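PDB 6EHF: OmpT protein, which probably acts as a general diffusion porin, letting small solutes and ions cross the outer membrane of Vibrio cholerae through a water-filled beta-barrel. Local coordinates for residues V5-Q10 / A32-N37; F17-D22 / V305-N310; Y89-S94 / S228-Y233; R276-Y281 / G314-W319. The protein carries 1 engineered substitution. One frame throughout, in Å; residues are numbered along the deposited sequence.

Contact 1 of 4, residues V5-Q10 / A32-N37; sequences VDFYGQ and AGVDAN. With CA (calcium ion), chain B.
The Tyr8 ring lies across the chain at Gly33, with Gly33 N 4.0 Å above one face and over its centre, while Asp35 N and, from its own strand, Asp6 O sit at the edge. CG of Tyr8 stands between the backbone N and the carbonyl carbon (chi1 73°), which folds the ring over the neighbouring strand rather than away from it; CE1 comes 3.2 Å from Gly33 C, and the hydroxyl is hydrogen-bonded to Glu51. Glycine, lacking a side chain, lets the ring lie this low. The Phe7 ring takes Val34 at its edge, CD1 to CG2 4.0 Å. These are the first two long strands of the porin barrel, an antiparallel pair in which Asp6 with Asp35 and Tyr8 with Gly33 form the hydrogen-bonded pairs. Asp6 N gives a 2.7 Å bond to Asp35 O. Val5, Phe7, Val34 and Ala36 share the surface side, where Ala36 packs on the engineered Tyr317 of a neighbouring subunit. On the side of Tyr8, Asp35 OD1 is bonded to Gln47, and Asp6 OD1 binds the calcium ion at 2.3 Å. Phe7 O and the C-terminal carboxylate of Trp319 also ligate it.

Contact 2 of 4, residues F17-D22 / V305-N310; sequences FLEDKD and VDSANN
Asn310 brings its amide oxygen up to the backbone where Leu18 passes into Glu19. OD1 accepts a weak hydrogen bond from Glu19 N at 3.3 Å, and it also lies 3.4 Å from CA and 3.5 Å from CB of Leu18, whose side chain crosses that of Asn310 at about a right angle. Beside this, the CA-H of Asn310 meets Phe17 O, 3.4 Å from CA. Glu19 lays its aliphatic part along the opposing backbone: CB is 3.3 Å from Asn309 O, and CG is 3.9 Å from Ala308 CA. With CG anti to the backbone N (chi1 164°) and a bend at chi2, the carboxylate is carried toward Ser307, although its exact placement there is doubtful. In the next shell, a type II turn from Leu18 to Lys21, closed by Lys21 N to Leu18 O at 3.2 Å, carries Glu19. Asp22 N is bonded to Asp136 of a neighbouring subunit. The site is one end of the seam where the first and last strands of the barrel meet. The Asn310 amide accepts weakly from Glu19 N at the turn and gives its NH2 to Gly282 O of strand 275-285, so side-chain chemistry takes over where regular backbone pairing fades.

Contact 3 of 4, residues Y89-S94 / S228-Y233; sequences YGADYS and SVAGTY
No hydrogen bond crosses between Ala91 or Tyr93 and strand residues 228-233, although the contact is buried; a carbonyl, methyl groups and a ring edge do the work. Ala91 is the centre of an inverse gamma turn, with Asp92 N bonded to Gly90 O, and this kink presents its carbonyl oxygen to the strand, 3.4 Å from Ala230 CB and 3.7 Å from Ser228 CB. The Tyr93 ring comes edge on: Gly231 N lies near its plane, 3.6 Å from CD2, while Ala230 CB approaches CE2 obliquely at 3.7 Å. Next to it Thr232 CG2 touches Tyr93 CB at 3.7 Å. With CG beside the backbone N (chi1 -47°), the ring lies across the direction of the strand, and its hydroxyl is hydrogen-bonded to Glu196. Facing away from the strand, Asp92 braces the loop: OD2 accepts from Tyr89 OH at 2.7 Å, and OD1 from Ser94 N, an Asx turn. In porins the third loop folds into the lumen and narrows the channel, and the course of 89-94 is consistent with that. It follows the short helix 84-88 and rests on strand 221-234, tied also to strand 202-215 through Thr207 and to strand 257-269 through Tyr264.

Contact 4 of 4, residues R276-Y281 / G314-W319; sequences RVYAEY and GARYYW. Engineered in segment 314-319: Tyr317 (natural residue Ile). With CA (calcium ion), chain B.
Arg276 lays its guanidinium flat over one face of the Tyr318 ring, a cation-pi stack with the centres 3.9 Å apart and the planes only 14° from parallel. NE sits 3.4 Å from Tyr318 CE1 and NH2 at the same distance from CE2, so the group spans the hydroxyl-bearing half of the ring. Its CG lies beside the backbone N and the chain bends at chi3, which turns the guanidinium back over the neighbouring strand; NE is further tied to Ser273 O. The edge of the same tyrosine is just as busy. Its hydroxyl shares a hydrogen bond with Tyr278 OH at 3.1 Å and accepts another from Arg316 NH1 at 2.8 Å, so two partners hold one oxygen. Arg316, extended from CG to NE, crosses Tyr278 at about a right angle, CG lying 3.7 Å from CE1, with its guanidinium inclined at 46° to that ring. All four groups ride on antiparallel strands 275-285 and 308-318, the last two of the porin barrel. Backbone bonds pair Arg276 with Arg316 and Tyr278 with Gly314, where the lack of a side chain lets the Tyr278 ring edge lie close to the main chain. On the other side Val277 lies by Ala315, which packs on Leu67 of a neighbouring subunit. One residue beyond Tyr318 the chain ends, as in many outer-membrane barrels, in an aromatic residue, Trp319. Its OXT completes the calcium site at 2.5 Å, and its indole meets the ring of Phe7.

Contacts 1, 2 and 4 lie at or beside the seam where the barrel closes; contact 3 places a loop against the wall from within, and is the buried one of the set. Contact 2, at the surface, depends on a single weak cross-bond, whereas contacts 1 and 4, partly buried, pair regular strands through four backbone bonds each. Contacts 1 and 2 share strand 3-18, and contacts 2 and 4 share strand 308-318, joined by a weak hydrogen bond between Asn309 and Tyr281. Contacts 1 and 4 meet at the chain end, Gly9 O to Trp319 N, and at the same calcium ion. Ser94 of contact 3 touches Glu280 of contact 4.

Contact 1 of 4, residues V5-Q10 / A32-N37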
loop_
_atom_site.group_PDB
_atom_site.type_symbol
_atom_site.label_atom_id
_atom_site.label_comp_id
_atom_site.label_asym_id
_atom_site.label_seq_id
_atom_site.Cartn_x
_atom_site.Cartn_y
_atom_site.Cartn_z
ATOM N N VAL A 5 -16.064 -0.233 18.398
ATOM C CA VAL A 5 -15.234 -0.386 17.203
ATOM C C VAL A 5 -15.799 0.538 16.103
ATOM O O VAL A 5 -16.826 0.221 15.523
ATOM C CB VAL A 5 -15.120 -1.885 16.747
ATOM C CG1 VAL A 5 -16.474 -2.560 16.468
ATOM C CG2 VAL A 5 -14.226 -2.017 15.533
ATOM N N ASP A 6 -15.153 1.688 15.851
ATOM C CA ASP A 6 -15.549 2.594 14.743
ATOM C C ASP A 6 -14.657 2.477 13.467
ATOM O O ASP A 6 -13.477 2.794 13.505
ATOM C CB ASP A 6 -15.567 4.052 15.227
ATOM C CG ASP A 6 -16.111 5.030 14.165
ATOM O OD1 ASP A 6 -16.802 4.611 13.193
ATOM O OD2 ASP A 6 -15.855 6.238 14.318
ATOM N N PHE A 7 -15.245 2.024 12.362
ATOM C CA PHE A 7 -14.638 2.068 11.050
ATOM C C PHE A 7 -15.070 3.412 10.452
ATOM O O PHE A 7 -16.266 3.637 10.278
ATOM C CB PHE A 7 -15.089 0.866 10.193
ATOM C CG PHE A 7 -14.707 0.960 8.708
ATOM C CD1 PHE A 7 -13.375 1.080 8.308
ATOM C CD2 PHE A 7 -15.686 0.910 7.703
ATOM C CE1 PHE A 7 -13.044 1.174 6.966
ATOM C CE2 PHE A 7 -15.351 0.988 6.353
ATOM C CZ PHE A 7 -14.030 1.119 5.989
ATOM N N TYR A 8 -14.094 4.290 10.159
ATOM C CA TYR A 8 -14.303 5.689 9.708
ATOM C C TYR A 8 -13.427 6.067 8.469
ATOM O O TYR A 8 -12.500 5.343 8.082
ATOM C CB TYR A 8 -14.031 6.678 10.874
ATOM C CG TYR A 8 -12.577 6.821 11.219
ATOM C CD1 TYR A 8 -11.926 5.833 11.960
ATOM C CD2 TYR A 8 -11.825 7.918 10.760
ATOM C CE1 TYR A 8 -10.571 5.927 12.251
ATOM C CE2 TYR A 8 -10.461 8.029 11.051
ATOM C CZ TYR A 8 -9.834 7.025 11.794
ATOM O OH TYR A 8 -8.493 7.096 12.114
ATOM N N GLY A 9 -13.741 7.207 7.862
ATOM C CA GLY A 9 -13.010 7.685 6.734
ATOM C C GLY A 9 -13.488 8.963 6.089
ATOM O O GLY A 9 -14.495 9.531 6.474
ATOM N N GLN A 10 -12.697 9.424 5.120
ATOM C CA GLN A 10 -13.036 10.535 4.223
ATOM C C GLN A 10 -12.670 10.193 2.803
ATOM O O GLN A 10 -11.680 9.513 2.580
ATOM C CB GLN A 10 -12.289 11.793 4.623
ATOM C CG GLN A 10 -13.047 12.626 5.610
ATOM C CD GLN A 10 -12.162 13.296 6.597
ATOM O OE1 GLN A 10 -11.932 14.488 6.526
ATOM N NE2 GLN A 10 -11.670 12.526 7.543
ATOM N N ALA A 32 -8.795 6.249 5.587
ATOM C CA ALA A 32 -9.743 5.301 6.227
ATOM C C ALA A 32 -9.099 4.635 7.475
ATOM O O ALA A 32 -7.910 4.291 7.474
ATOM C CB ALA A 32 -10.219 4.221 5.247
ATOM N N GLY A 33 -9.873 4.463 8.542
ATOM C CA GLY A 33 -9.298 3.985 9.791
ATOM C C GLY A 33 -10.230 3.152 10.622
ATOM O O GLY A 33 -11.328 2.845 10.220
ATOM N N VAL A 34 -9.733 2.763 11.781
ATOM C CA VAL A 34 -10.453 1.941 12.720
ATOM C C VAL A 34 -9.981 2.395 14.074
ATOM O O VAL A 34 -8.817 2.209 14.406
ATOM C CB VAL A 34 -10.191 0.434 12.494
ATOM C CG1 VAL A 34 -10.538 -0.389 13.725
ATOM C CG2 VAL A 34 -10.998 -0.052 11.291
ATOM N N ASP A 35 -10.883 3.049 14.812
ATOM C CA ASP A 35 -10.715 3.291 16.238
ATOM C C ASP A 35 -11.425 2.155 16.975
ATOM O O ASP A 35 -12.617 1.907 16.745
ATOM C CB ASP A 35 -11.287 4.662 16.640
ATOM C CG ASP A 35 -10.517 5.313 17.809
ATOM O OD1 ASP A 35 -9.845 4.590 18.588
ATOM O OD2 ASP A 35 -10.579 6.558 17.945
ATOM N N ALA A 36 -10.667 1.449 17.816
ATOM C CA ALA A 36 -11.195 0.442 18.732
ATOM C C ALA A 36 -10.937 0.844 20.204
ATOM O O ALA A 36 -9.793 1.022 20.597
ATOM C CB ALA A 36 -10.581 -0.902 18.417
ATOM N N ASN A 37 -12.005 1.009 20.995
ATOM C CA ASN A 37 -11.910 1.439 22.408
ATOM C C ASN A 37 -12.588 0.435 23.323
ATOM O O ASN A 37 -13.628 -0.102 22.965
ATOM C CB ASN A 37 -12.602 2.787 22.586
ATOM C CG ASN A 37 -11.852 3.918 21.915
ATOM O OD1 ASN A 37 -10.934 4.491 22.491
ATOM N ND2 ASN A 37 -12.249 4.252 20.688
HETATM CA CA CA B . -18.168 5.119 11.375
#

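Contact 2 of 4, residues F17-D22 / V305-N310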
loop_
_atom_site.group_PDB
_atom_site.type_symbol
_atom_site.label_atom_id
_atom_site.label_comp_id
_atom_site.label_asym_id
_atom_site.label_seq_id
_atom_site.Cartn_x
_atom_site.Cartn_y
_atom_site.Cartn_z
ATOM N N PHE A 17 -6.907 25.685 -8.304
ATOM C CA PHE A 17 -6.343 26.669 -9.208
ATOM C C PHE A 17 -5.285 27.466 -8.424
ATOM O O PHE A 17 -5.631 28.370 -7.666
ATOM C CB PHE A 17 -7.457 27.632 -9.670
ATOM C CG PHE A 17 -8.610 26.972 -10.377
ATOM C CD1 PHE A 17 -9.645 26.390 -9.659
ATOM C CD2 PHE A 17 -8.690 26.979 -11.751
ATOM C CE1 PHE A 17 -10.736 25.799 -10.303
ATOM C CE2 PHE A 17 -9.768 26.385 -12.409
ATOM C CZ PHE A 17 -10.792 25.785 -11.683
ATOM N N LEU A 18 -4.005 27.147 -8.576
ATOM C CA LEU A 18 -2.957 27.842 -7.800
ATOM C C LEU A 18 -2.130 28.751 -8.701
ATOM O O LEU A 18 -2.004 28.457 -9.889
ATOM C CB LEU A 18 -2.059 26.816 -7.115
ATOM C CG LEU A 18 -2.704 25.534 -6.561
ATOM C CD1 LEU A 18 -1.732 24.692 -5.713
ATOM C CD2 LEU A 18 -3.916 25.906 -5.738
ATOM N N GLU A 19 -1.557 29.827 -8.146
ATOM C CA GLU A 19 -0.882 30.872 -8.968
ATOM C C GLU A 19 0.159 30.220 -9.906
ATOM O O GLU A 19 0.850 29.295 -9.519
ATOM C CB GLU A 19 -0.332 32.081 -8.097
ATOM C CG GLU A 19 0.719 33.086 -8.681
ATOM C CD GLU A 19 0.190 34.413 -9.313
ATOM O OE1 GLU A 19 0.998 35.400 -9.442
ATOM O OE2 GLU A 19 -1.010 34.476 -9.696
ATOM N N ASP A 20 0.151 30.658 -11.171
ATOM C CA ASP A 20 1.149 30.316 -12.201
ATOM C C ASP A 20 1.092 28.865 -12.758
ATOM O O ASP A 20 1.905 28.511 -13.648
ATOM C CB ASP A 20 2.572 30.714 -11.742
ATOM C CG ASP A 20 2.726 32.236 -11.443
ATOM O OD1 ASP A 20 1.843 33.083 -11.800
ATOM O OD2 ASP A 20 3.774 32.583 -10.845
ATOM N N LYS A 21 0.088 28.092 -12.302
ATOM C CA LYS A 21 -0.086 26.638 -12.567
ATOM C C LYS A 21 -1.410 26.335 -13.293
ATOM O O LYS A 21 -2.257 27.201 -13.454
ATOM C CB LYS A 21 -0.100 25.832 -11.250
ATOM C CG LYS A 21 1.024 26.110 -10.248
ATOM C CD LYS A 21 2.347 25.455 -10.619
ATOM C CE LYS A 21 2.411 24.014 -10.123
ATOM N NZ LYS A 21 3.139 23.121 -11.081
ATOM N N ASP A 22 -1.574 25.089 -13.716
ATOM C CA ASP A 22 -2.797 24.619 -14.360
ATOM C C ASP A 22 -3.755 24.108 -13.303
ATOM O O ASP A 22 -3.345 23.796 -12.185
ATOM C CB ASP A 22 -2.553 23.409 -15.290
ATOM C CG ASP A 22 -1.764 23.735 -16.527
ATOM O OD1 ASP A 22 -1.230 24.857 -16.641
ATOM O OD2 ASP A 22 -1.681 22.826 -17.379
ATOM N N VAL A 305 6.795 33.520 -2.375
ATOM C CA VAL A 305 5.735 33.712 -3.388
ATOM C C VAL A 305 5.591 35.204 -3.781
ATOM O O VAL A 305 6.113 36.057 -3.069
ATOM C CB VAL A 305 4.363 33.166 -2.863
ATOM C CG1 VAL A 305 4.520 31.762 -2.282
ATOM C CG2 VAL A 305 3.731 34.101 -1.817
ATOM N N ASP A 306 4.851 35.503 -4.861
ATOM C CA ASP A 306 4.528 36.898 -5.282
ATOM C C ASP A 306 3.244 37.029 -6.178
ATOM O O ASP A 306 3.001 36.227 -7.156
ATOM C CB ASP A 306 5.755 37.506 -6.005
ATOM C CG ASP A 306 5.704 39.027 -6.130
ATOM O OD1 ASP A 306 4.707 39.657 -5.739
ATOM O OD2 ASP A 306 6.689 39.608 -6.626
ATOM N N SER A 307 2.441 38.061 -5.876
ATOM C CA SER A 307 1.295 38.385 -6.721
ATOM C C SER A 307 0.273 37.249 -6.585
ATOM O O SER A 307 -0.451 37.007 -7.543
ATOM C CB SER A 307 1.726 38.537 -8.249
ATOM O OG SER A 307 1.846 37.282 -8.992
ATOM N N ALA A 308 0.220 36.549 -5.438
ATOM C CA ALA A 308 -0.175 35.089 -5.435
ATOM C C ALA A 308 -1.627 34.626 -5.066
ATOM O O ALA A 308 -1.928 34.360 -3.910
ATOM C CB ALA A 308 0.844 34.278 -4.652
ATOM N N ASN A 309 -2.466 34.457 -6.099
ATOM C CA ASN A 309 -3.883 34.111 -5.988
ATOM C C ASN A 309 -4.062 32.625 -6.098
ATOM O O ASN A 309 -3.411 32.007 -6.943
ATOM C CB ASN A 309 -4.675 34.700 -7.162
ATOM C CG ASN A 309 -4.891 36.192 -7.051
ATOM O OD1 ASN A 309 -4.133 36.902 -6.389
ATOM N ND2 ASN A 309 -5.948 36.684 -7.715
ATOM N N ASN A 310 -4.992 32.075 -5.298
ATOM C CA ASN A 310 -5.265 30.625 -5.180
ATOM C C ASN A 310 -6.728 30.333 -4.807
ATOM O O ASN A 310 -7.215 30.820 -3.795
ATOM C CB ASN A 310 -4.417 30.017 -4.059
ATOM C CG ASN A 310 -2.941 30.242 -4.242
ATOM O OD1 ASN A 310 -2.276 29.485 -4.928
ATOM N ND2 ASN A 310 -2.420 31.296 -3.627
#

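Contact 3 of 4, residues Y89-S94 / S228-Y233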
loop_
_atom_site.group_PDB
_atom_site.type_symbol
_atom_site.label_atom_id
_atom_site.label_comp_id
_atom_site.label_asym_id
_atom_site.label_seq_id
_atom_site.Cartn_x
_atom_site.Cartn_y
_atom_site.Cartn_z
ATOM N N TYR A 89 -2.574 22.633 17.631
ATOM C CA TYR A 89 -2.659 23.554 16.493
ATOM C C TYR A 89 -2.567 25.030 16.932
ATOM O O TYR A 89 -1.516 25.412 17.464
ATOM C CB TYR A 89 -3.858 23.179 15.558
ATOM C CG TYR A 89 -3.689 23.526 14.091
ATOM C CD1 TYR A 89 -2.544 23.123 13.377
ATOM C CD2 TYR A 89 -4.668 24.244 13.404
ATOM C CE1 TYR A 89 -2.368 23.450 12.026
ATOM C CE2 TYR A 89 -4.513 24.584 12.049
ATOM C CZ TYR A 89 -3.357 24.187 11.355
ATOM O OH TYR A 89 -3.178 24.508 10.018
ATOM N N GLY A 90 -3.630 25.829 16.731
ATOM C CA GLY A 90 -3.617 27.316 16.875
ATOM C C GLY A 90 -4.662 27.911 15.923
ATOM O O GLY A 90 -5.329 27.169 15.231
ATOM N N ALA A 91 -4.817 29.228 15.849
ATOM C CA ALA A 91 -5.959 29.821 15.081
ATOM C C ALA A 91 -5.865 29.900 13.527
ATOM O O ALA A 91 -5.630 30.968 12.968
ATOM C CB ALA A 91 -6.292 31.192 15.650
ATOM N N ASP A 92 -6.065 28.766 12.856
ATOM C CA ASP A 92 -6.213 28.687 11.394
ATOM C C ASP A 92 -7.479 27.884 11.136
ATOM O O ASP A 92 -7.536 26.730 11.564
ATOM C CB ASP A 92 -5.008 27.949 10.748
ATOM C CG ASP A 92 -5.346 27.336 9.345
ATOM O OD1 ASP A 92 -5.910 28.062 8.502
ATOM O OD2 ASP A 92 -5.083 26.133 9.091
ATOM N N TYR A 93 -8.470 28.436 10.422
ATOM C CA TYR A 93 -9.741 27.686 10.195
ATOM C C TYR A 93 -10.032 27.385 8.718
ATOM O O TYR A 93 -11.193 27.140 8.352
ATOM C CB TYR A 93 -10.937 28.392 10.876
ATOM C CG TYR A 93 -10.685 28.837 12.329
ATOM C CD1 TYR A 93 -10.408 27.902 13.329
ATOM C CD2 TYR A 93 -10.720 30.196 12.695
ATOM C CE1 TYR A 93 -10.158 28.294 14.640
ATOM C CE2 TYR A 93 -10.470 30.598 14.008
ATOM C CZ TYR A 93 -10.193 29.641 14.976
ATOM O OH TYR A 93 -9.956 30.005 16.281
ATOM N N SER A 94 -8.963 27.362 7.905
ATOM C CA SER A 94 -9.001 27.074 6.437
ATOM C C SER A 94 -8.992 25.593 6.118
ATOM O O SER A 94 -8.662 24.802 6.958
ATOM C CB SER A 94 -7.767 27.681 5.745
ATOM O OG SER A 94 -6.533 27.177 6.271
ATOM N N SER A 228 -1.192 35.019 13.786
ATOM C CA SER A 228 -2.386 34.584 13.073
ATOM C C SER A 228 -3.568 35.225 13.804
ATOM O O SER A 228 -3.594 35.273 15.044
ATOM C CB SER A 228 -2.538 33.031 13.106
ATOM O OG SER A 228 -1.455 32.303 12.528
ATOM N N VAL A 229 -4.544 35.696 13.043
ATOM C CA VAL A 229 -5.818 36.127 13.604
ATOM C C VAL A 229 -6.911 35.683 12.629
ATOM O O VAL A 229 -6.758 35.823 11.421
ATOM C CB VAL A 229 -5.832 37.665 13.925
ATOM C CG1 VAL A 229 -5.174 38.468 12.833
ATOM C CG2 VAL A 229 -7.239 38.185 14.174
ATOM N N ALA A 230 -8.004 35.138 13.145
ATOM C CA ALA A 230 -8.895 34.352 12.304
ATOM C C ALA A 230 -10.236 34.213 12.932
ATOM O O ALA A 230 -10.396 34.471 14.116
ATOM C CB ALA A 230 -8.306 32.960 12.133
ATOM N N GLY A 231 -11.199 33.734 12.164
ATOM C CA GLY A 231 -12.513 33.503 12.728
ATOM C C GLY A 231 -13.515 32.905 11.780
ATOM O O GLY A 231 -13.289 32.853 10.568
ATOM N N THR A 232 -14.623 32.445 12.360
ATOM C CA THR A 232 -15.722 31.837 11.606
ATOM C C THR A 232 -17.061 32.373 12.085
ATOM O O THR A 232 -17.175 32.810 13.219
ATOM C CB THR A 232 -15.722 30.296 11.720
ATOM O OG1 THR A 232 -16.260 29.883 12.981
ATOM C CG2 THR A 232 -14.314 29.752 11.584
ATOM N N TYR A 233 -18.057 32.312 11.211
ATOM C CA TYR A 233 -19.381 32.865 11.456
ATOM C C TYR A 233 -20.446 32.050 10.709
ATOM O O TYR A 233 -20.585 32.157 9.482
ATOM C CB TYR A 233 -19.431 34.345 11.009
ATOM C CG TYR A 233 -20.750 35.070 11.285
ATOM C CD1 TYR A 233 -21.807 35.008 10.373
ATOM C CD2 TYR A 233 -20.934 35.811 12.459
ATOM C CE1 TYR A 233 -23.011 35.643 10.627
ATOM C CE2 TYR A 233 -22.131 36.452 12.723
ATOM C CZ TYR A 233 -23.164 36.366 11.802
ATOM O OH TYR A 233 -24.357 37.000 12.041
#

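Contact 4 of 4, residues R276-Y281 / G314-W319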
loop_
_atom_site.group_PDB
_atom_site.type_symbol
_atom_site.label_atom_id
_atom_site.label_comp_id
_atom_site.label_asym_id
_atom_site.label_seq_id
_atom_site.Cartn_x
_atom_site.Cartn_y
_atom_site.Cartn_z
ATOM N N ARG A 276 -19.968 17.374 2.454
ATOM C CA ARG A 276 -19.559 18.770 2.634
ATOM C C ARG A 276 -18.916 19.262 1.357
ATOM O O ARG A 276 -18.488 18.479 0.543
ATOM C CB ARG A 276 -18.654 18.900 3.863
ATOM C CG ARG A 276 -19.145 18.017 5.020
ATOM C CD ARG A 276 -18.688 18.475 6.387
ATOM N NE ARG A 276 -18.503 17.379 7.349
ATOM C CZ ARG A 276 -17.857 17.503 8.514
ATOM N NH1 ARG A 276 -17.352 18.674 8.892
ATOM N NH2 ARG A 276 -17.684 16.459 9.313
ATOM N N VAL A 277 -18.944 20.560 1.135
ATOM C CA VAL A 277 -18.317 21.153 -0.027
ATOM C C VAL A 277 -17.685 22.434 0.462
ATOM O O VAL A 277 -18.138 23.038 1.464
ATOM C CB VAL A 277 -19.286 21.403 -1.215
ATOM C CG1 VAL A 277 -20.092 20.150 -1.563
ATOM C CG2 VAL A 277 -20.204 22.583 -0.961
ATOM N N TYR A 278 -16.608 22.826 -0.201
ATOM C CA TYR A 278 -15.820 23.934 0.295
ATOM C C TYR A 278 -15.487 24.818 -0.860
ATOM O O TYR A 278 -15.373 24.349 -1.981
ATOM C CB TYR A 278 -14.553 23.427 0.995
ATOM C CG TYR A 278 -14.822 22.439 2.124
ATOM C CD1 TYR A 278 -15.116 21.107 1.858
ATOM C CD2 TYR A 278 -14.773 22.846 3.456
ATOM C CE1 TYR A 278 -15.350 20.205 2.884
ATOM C CE2 TYR A 278 -15.016 21.962 4.501
ATOM C CZ TYR A 278 -15.310 20.635 4.221
ATOM O OH TYR A 278 -15.564 19.752 5.273
ATOM N N ALA A 279 -15.369 26.107 -0.596
ATOM C CA ALA A 279 -14.767 27.012 -1.559
ATOM C C ALA A 279 -13.877 28.000 -0.812
ATOM O O ALA A 279 -14.290 28.582 0.183
ATOM C CB ALA A 279 -15.839 27.711 -2.375
ATOM N N GLU A 280 -12.648 28.180 -1.265
ATOM C CA GLU A 280 -11.730 29.032 -0.537
ATOM C C GLU A 280 -10.829 29.857 -1.499
ATOM O O GLU A 280 -10.394 29.354 -2.540
ATOM C CB GLU A 280 -10.952 28.127 0.423
ATOM C CG GLU A 280 -9.974 28.846 1.347
ATOM C CD GLU A 280 -9.272 27.914 2.334
ATOM O OE1 GLU A 280 -9.944 27.035 2.940
ATOM O OE2 GLU A 280 -8.047 28.074 2.516
ATOM N N TYR A 281 -10.623 31.139 -1.180
ATOM C CA TYR A 281 -9.636 31.994 -1.876
ATOM C C TYR A 281 -8.469 32.132 -0.910
ATOM O O TYR A 281 -8.663 32.043 0.296
ATOM C CB TYR A 281 -10.202 33.389 -2.310
ATOM C CG TYR A 281 -9.141 34.376 -2.829
ATOM C CD1 TYR A 281 -8.481 34.167 -4.053
ATOM C CD2 TYR A 281 -8.764 35.495 -2.079
ATOM C CE1 TYR A 281 -7.493 35.050 -4.505
ATOM C CE2 TYR A 281 -7.781 36.383 -2.526
ATOM C CZ TYR A 281 -7.145 36.165 -3.735
ATOM O OH TYR A 281 -6.149 37.031 -4.159
ATOM N N GLY A 314 -13.741 22.082 -2.843
ATOM C CA GLY A 314 -13.650 20.808 -2.176
ATOM C C GLY A 314 -14.961 20.074 -2.180
ATOM O O GLY A 314 -15.992 20.683 -2.223
ATOM N N ALA A 315 -14.908 18.751 -2.119
ATOM C CA ALA A 315 -16.099 17.918 -1.944
ATOM C C ALA A 315 -15.714 16.590 -1.285
ATOM O O ALA A 315 -15.058 15.743 -1.888
ATOM C CB ALA A 315 -16.791 17.669 -3.268
ATOM N N ARG A 316 -16.154 16.437 -0.045
ATOM C CA ARG A 316 -15.858 15.301 0.777
ATOM C C ARG A 316 -17.082 14.494 1.172
ATOM O O ARG A 316 -18.150 15.045 1.403
ATOM C CB ARG A 316 -15.267 15.786 2.064
ATOM C CG ARG A 316 -14.179 16.828 1.935
ATOM C CD ARG A 316 -13.564 16.968 3.310
ATOM N NE ARG A 316 -12.345 17.719 3.286
ATOM C CZ ARG A 316 -11.673 18.072 4.365
ATOM N NH1 ARG A 316 -12.102 17.715 5.561
ATOM N NH2 ARG A 316 -10.546 18.758 4.242
ATOM N N TYR A 317 -16.863 13.190 1.307
ATOM C CA TYR A 317 -17.802 12.259 1.842
ATOM C C TYR A 317 -17.157 11.641 3.068
ATOM O O TYR A 317 -16.137 11.001 2.935
ATOM C CB TYR A 317 -18.061 11.203 0.799
ATOM C CG TYR A 317 -18.722 9.927 1.275
ATOM C CD1 TYR A 317 -19.703 9.933 2.281
ATOM C CD2 TYR A 317 -18.418 8.707 0.667
ATOM C CE1 TYR A 317 -20.323 8.763 2.685
ATOM C CE2 TYR A 317 -19.041 7.528 1.064
ATOM C CZ TYR A 317 -19.988 7.571 2.070
ATOM O OH TYR A 317 -20.592 6.421 2.449
ATOM N N TYR A 318 -17.770 11.830 4.247
ATOM C CA TYR A 318 -17.312 11.242 5.525
ATOM C C TYR A 318 -18.139 10.003 5.956
ATOM O O TYR A 318 -19.323 9.879 5.588
ATOM C CB TYR A 318 -17.481 12.232 6.650
ATOM C CG TYR A 318 -16.678 13.489 6.606
ATOM C CD1 TYR A 318 -16.877 14.437 5.617
ATOM C CD2 TYR A 318 -15.790 13.798 7.626
ATOM C CE1 TYR A 318 -16.178 15.645 5.628
ATOM C CE2 TYR A 318 -15.076 14.986 7.641
ATOM C CZ TYR A 318 -15.276 15.906 6.640
ATOM O OH TYR A 318 -14.580 17.089 6.633
ATOM N N TRP A 319 -17.522 9.137 6.776
ATOM C CA TRP A 319 -18.187 7.948 7.369
ATOM C C TRP A 319 -17.578 7.492 8.707
ATOM O O TRP A 319 -16.766 8.202 9.327
ATOM C CB TRP A 319 -18.236 6.765 6.376
ATOM C CG TRP A 319 -16.931 5.998 6.124
ATOM C CD1 TRP A 319 -16.475 4.929 6.806
ATOM C CD2 TRP A 319 -15.972 6.252 5.089
ATOM N NE1 TRP A 319 -15.280 4.503 6.282
ATOM C CE2 TRP A 319 -14.952 5.304 5.226
ATOM C CE3 TRP A 319 -15.871 7.212 4.070
ATOM C CZ2 TRP A 319 -13.856 5.270 4.386
ATOM C CZ3 TRP A 319 -14.787 7.186 3.248
ATOM C CH2 TRP A 319 -13.792 6.216 3.403
ATOM O OXT TRP A 319 -17.908 6.400 9.202
HETATM CA CA CA B . -18.168 5.119 11.375
#